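Local coordinates for protein transketolase (Campylobacter jejuni, PDB 3L84) that belongs to the transketolase family of thiamine diphosphate-dependent enzymes and forms a two-chain assembly of three-domain subunits, at residues S26-A31 with N90-H95; E8-L13 with G34-L39. All blocks are in the same frame, centred on the assembly; numbering follows the deposited sequence.

Contact 1: S26-A31 with N90-H95; sequences SGHPGA and NFRQLH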
# COMPACT_ATOMS: atom_id res chain seq x y z
N SER A 26 -2.52 -27.34 11.48
CA SER A 26 -2.46 -26.05 10.82
C SER A 26 -1.21 -25.33 11.30
O SER A 26 -0.88 -25.42 12.48
CB SER A 26 -3.68 -25.20 11.19
OG SER A 26 -3.57 -23.91 10.57
N GLY A 27 -0.53 -24.63 10.40
CA GLY A 27 0.58 -23.80 10.77
C GLY A 27 1.85 -24.13 10.05
O GLY A 27 1.85 -24.86 9.08
N HIS A 28 2.93 -23.61 10.58
CA HIS A 28 4.19 -23.45 9.84
C HIS A 28 5.34 -24.01 10.63
O HIS A 28 5.85 -23.35 11.52
CB HIS A 28 4.42 -21.96 9.59
CG HIS A 28 3.35 -21.30 8.79
ND1 HIS A 28 2.17 -20.85 9.33
CD2 HIS A 28 3.33 -20.94 7.49
CE1 HIS A 28 1.46 -20.27 8.38
NE2 HIS A 28 2.14 -20.32 7.25
N PRO A 29 5.71 -25.26 10.38
CA PRO A 29 6.75 -25.90 11.20
C PRO A 29 8.17 -25.79 10.65
O PRO A 29 9.14 -25.97 11.41
CB PRO A 29 6.32 -27.36 11.19
CG PRO A 29 5.70 -27.52 9.86
CD PRO A 29 5.02 -26.23 9.51
N GLY A 30 8.31 -25.52 9.35
CA GLY A 30 9.62 -25.57 8.72
C GLY A 30 10.60 -24.54 9.20
O GLY A 30 11.75 -24.87 9.52
N ALA A 31 10.15 -23.29 9.25
CA ALA A 31 11.01 -22.23 9.79
C ALA A 31 11.36 -22.38 11.27
O ALA A 31 12.51 -22.18 11.64
CB ALA A 31 10.46 -20.83 9.45
N ASN A 90 -3.29 -25.22 22.55
CA ASN A 90 -4.42 -24.50 21.98
C ASN A 90 -3.98 -23.63 20.78
O ASN A 90 -4.72 -22.73 20.36
CB ASN A 90 -5.05 -23.60 23.05
CG ASN A 90 -5.70 -24.39 24.16
OD1 ASN A 90 -6.04 -25.57 23.97
ND2 ASN A 90 -5.86 -23.77 25.31
N PHE A 91 -2.79 -23.88 20.24
CA PHE A 91 -2.30 -23.15 19.11
C PHE A 91 -3.34 -23.10 17.98
O PHE A 91 -3.94 -24.09 17.61
CB PHE A 91 -1.02 -23.83 18.63
CG PHE A 91 -0.33 -23.19 17.45
CD1 PHE A 91 0.17 -21.89 17.51
CD2 PHE A 91 -0.10 -23.91 16.28
CE1 PHE A 91 0.90 -21.35 16.46
CE2 PHE A 91 0.63 -23.37 15.23
CZ PHE A 91 1.13 -22.10 15.33
N ARG A 92 -3.55 -21.90 17.50
CA ARG A 92 -4.42 -21.64 16.34
C ARG A 92 -5.90 -21.92 16.57
O ARG A 92 -6.68 -21.94 15.63
CB ARG A 92 -3.90 -22.31 15.06
CG ARG A 92 -2.71 -21.58 14.44
CD ARG A 92 -2.01 -22.38 13.29
NE ARG A 92 -1.15 -21.43 12.62
CZ ARG A 92 -1.39 -20.77 11.49
NH1 ARG A 92 -2.37 -21.12 10.69
NH2 ARG A 92 -0.63 -19.74 11.16
N GLN A 93 -6.30 -22.08 17.82
CA GLN A 93 -7.71 -22.35 18.16
C GLN A 93 -8.41 -21.07 18.61
O GLN A 93 -7.81 -20.19 19.26
CB GLN A 93 -7.83 -23.42 19.22
CG GLN A 93 -7.18 -24.74 18.83
CD GLN A 93 -7.47 -25.13 17.40
OE1 GLN A 93 -6.55 -25.18 16.54
NE2 GLN A 93 -8.73 -25.31 17.09
N LEU A 94 -9.72 -21.00 18.33
CA LEU A 94 -10.48 -19.81 18.63
C LEU A 94 -10.32 -19.40 20.08
O LEU A 94 -10.51 -20.20 20.99
CB LEU A 94 -11.95 -20.02 18.32
CG LEU A 94 -12.84 -18.81 18.41
CD1 LEU A 94 -12.50 -17.88 17.23
CD2 LEU A 94 -14.32 -19.23 18.38
N HIS A 95 -9.96 -18.13 20.26
CA HIS A 95 -9.82 -17.44 21.53
C HIS A 95 -8.65 -17.88 22.38
O HIS A 95 -8.56 -17.51 23.56
CB HIS A 95 -11.14 -17.42 22.31
CG HIS A 95 -12.28 -16.80 21.53
ND1 HIS A 95 -13.55 -17.33 21.53
CD2 HIS A 95 -12.32 -15.75 20.67
CE1 HIS A 95 -14.34 -16.61 20.75
NE2 HIS A 95 -13.61 -15.66 20.19
O HOH W 1 1.91 -21.04 12.14
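The guanidinium of Arg92 carries one face over Gly27, whose CA lies 3.4 Å above the plane toward its rim, while Ser26 OG and Phe91 CZ come up at its edge. Phe91, one residue earlier, turns a ring face to the same side chain: Arg92 CG stands 3.8 Å above the ring, over its centre. The His28 ring offers its edge, with Arg92 NH2 and a water lying in its plane, and the imidazole and guanidinium planes are 67° apart. This is a loop-to-loop contact in the thiamine diphosphate-binding domain, where the type II turn Asn90 to Gln93, closed by Gln93 N to Asn90 O, sets Phe91 and Arg92 at its two central positions.

From there Arg92 runs extended from CG to NE and passes over Gly27, leaving NE 3.5 Å from Gly27 CA. Gly27, with no side chain, lets the guanidinium lie flat over its CA. The guanidinium is well supplied with partners: its strongest is Asp449 of the second subunit, in a salt bridge to NH1, and NH2 donates to Gly100 O. Residues of helices 3-24 and 69-79, among them Met20, Val21 and Tyr73, pack round the Phe91 ring.

A water 2.8 Å from His28 ND1 also takes a weak bond from Arg92 NE. Within the contact itself, the direct bond runs from Arg92 NH1 to Ser26 OG, 3.0 Å long and bent to 150° at the hydrogen, with the hydroxyl oxygen tilted 20° from the guanidinium plane.

Contact 2: E8-L13 with G34-L39; sequences EQANTL and GLADIL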
# COMPACT_ATOMS: atom_id res chain seq x y z
N GLU A 8 20.12 -30.15 23.00
CA GLU A 8 18.90 -30.51 23.68
C GLU A 8 17.90 -29.35 23.70
O GLU A 8 16.72 -29.52 23.44
CB GLU A 8 19.17 -31.02 25.09
CG GLU A 8 17.92 -31.70 25.69
CD GLU A 8 18.01 -32.02 27.17
OE1 GLU A 8 17.81 -31.08 27.98
OE2 GLU A 8 18.24 -33.20 27.53
N GLN A 9 18.40 -28.14 23.99
CA GLN A 9 17.55 -26.94 23.99
C GLN A 9 16.93 -26.71 22.62
O GLN A 9 15.72 -26.45 22.51
CB GLN A 9 18.35 -25.72 24.46
CG GLN A 9 18.57 -25.71 25.95
CD GLN A 9 19.30 -24.46 26.38
OE1 GLN A 9 20.52 -24.35 26.20
NE2 GLN A 9 18.55 -23.47 26.87
N ALA A 10 17.73 -26.80 21.57
CA ALA A 10 17.24 -26.56 20.20
C ALA A 10 16.21 -27.60 19.83
O ALA A 10 15.16 -27.28 19.25
CB ALA A 10 18.39 -26.53 19.21
N ASN A 11 16.48 -28.86 20.15
CA ASN A 11 15.52 -29.89 19.81
C ASN A 11 14.23 -29.79 20.63
O ASN A 11 13.16 -30.11 20.12
CB ASN A 11 16.19 -31.27 19.91
CG ASN A 11 17.15 -31.51 18.76
OD1 ASN A 11 17.01 -30.91 17.69
ND2 ASN A 11 18.15 -32.37 18.97
N THR A 12 14.32 -29.30 21.86
CA THR A 12 13.13 -29.04 22.67
C THR A 12 12.27 -28.03 21.94
O THR A 12 11.06 -28.21 21.80
CB THR A 12 13.50 -28.55 24.08
OG1 THR A 12 14.27 -29.57 24.74
CG2 THR A 12 12.24 -28.26 24.91
N LEU A 13 12.88 -26.94 21.48
CA LEU A 13 12.13 -25.95 20.69
C LEU A 13 11.55 -26.55 19.42
O LEU A 13 10.41 -26.24 19.06
CB LEU A 13 13.01 -24.75 20.35
CG LEU A 13 13.44 -23.80 21.47
CD1 LEU A 13 14.65 -22.96 21.01
CD2 LEU A 13 12.29 -22.91 21.95
N GLY A 34 14.15 -24.72 11.28
CA GLY A 34 15.32 -24.09 10.69
C GLY A 34 15.98 -23.08 11.60
O GLY A 34 17.18 -22.90 11.50
N LEU A 35 15.21 -22.47 12.48
CA LEU A 35 15.66 -21.37 13.33
C LEU A 35 15.99 -21.81 14.76
O LEU A 35 16.48 -21.02 15.57
CB LEU A 35 14.64 -20.24 13.38
CG LEU A 35 14.50 -19.46 12.07
CD1 LEU A 35 13.25 -18.59 12.15
CD2 LEU A 35 15.73 -18.64 11.86
N ALA A 36 15.75 -23.07 15.10
CA ALA A 36 15.83 -23.49 16.50
C ALA A 36 17.23 -23.43 17.10
O ALA A 36 17.38 -23.09 18.29
CB ALA A 36 15.26 -24.89 16.68
N ASP A 37 18.25 -23.69 16.27
CA ASP A 37 19.61 -23.60 16.78
C ASP A 37 20.00 -22.15 17.06
O ASP A 37 20.61 -21.84 18.09
CB ASP A 37 20.59 -24.26 15.80
CG ASP A 37 20.27 -25.72 15.54
OD1 ASP A 37 19.96 -26.46 16.51
OD2 ASP A 37 20.26 -26.13 14.37
N ILE A 38 19.65 -21.24 16.14
CA ILE A 38 19.88 -19.83 16.33
C ILE A 38 19.20 -19.33 17.60
O ILE A 38 19.81 -18.61 18.39
CB ILE A 38 19.42 -19.03 15.10
CG1 ILE A 38 20.33 -19.34 13.89
CG2 ILE A 38 19.35 -17.51 15.41
CD1 ILE A 38 19.74 -18.93 12.52
N LEU A 39 17.91 -19.64 17.78
CA LEU A 39 17.21 -19.16 18.98
C LEU A 39 17.78 -19.72 20.27
O LEU A 39 17.85 -19.01 21.26
CB LEU A 39 15.70 -19.39 18.84
CG LEU A 39 14.86 -18.71 19.94
CD1 LEU A 39 15.05 -17.21 20.03
CD2 LEU A 39 13.38 -19.04 19.70
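With CG set anti to its carbonyl carbon (chi1 -69°), Leu13 sends CD1 across to the backbone of the partner helix, where it rests 3.9 Å from Ala36 O. Asp37 has the same kind of first torsion, chi1 -59°: its CB leaves the backbone facing away from the opposite helix, yet the carboxylate comes back, and OD1 ends beside Ala10 CB. Neither residue forms a hydrogen bond across the interface, which is held by packing.

Two alanines make the close approach possible. Ala10 and Ala36 face each other with their CA atoms 5.0 Å apart, and Ala36 CB fits against the backbone of the other helix, 3.5 Å from Ala10 O. The same methyl lies 4.3 Å from the CB of Leu13, one helical turn further along. Leu13 then extends the apolar patch with CD1, which also meets Leu39 CB.

These are the first two helices of the chain, 3-24 and 30-42, forming a helical hairpin in the thiamine diphosphate-binding domain. The short segments pass at 8.2 Å between axes, their directions 138° apart, so the pair is splayed antiparallel. Helix 30-42 is kinked here, the backbone N of Asp37 and Ile38 lacking bonds to the preceding turn. Helix 69-79 covers the leucine end, putting Leu78 on Leu13 and Leu71 and Phe75 on Leu39.

The buried Asp37 carboxylate gets its polar partners outside the two segments: OD2 accepts from His215 and pairs with Arg14 of helix 3-24, an arrangement that would be expected to stabilise its negative charge. Where helix 3-24 meets helix 284-291, Thr12 OG1 donates to Glu8 O at 2.8 Å; Thr12 N reaches that same carbonyl from the opposite face of its plane.

Both contacts lie in the thiamine diphosphate-binding domain, with centres about 18 Å apart: segment 26-31 leads into helix 30-42, touching through the loop before it, and contact 2 uses a later part of that helix. Along the chain the order is 8-13, 26-31, 34-39, 90-95, so the two pairings alternate along the chain. The segments adjoin in sequence but make no other touch. Contact 2 joins helices 3-24 and 30-42 within one subunit, whereas contact 1 ties the connection between those helices to the loop after helix 85-88 and meets the second subunit. The loop leading into helix 30-42 therefore lies at the subunit interface, while the helix itself packs on helix 3-24.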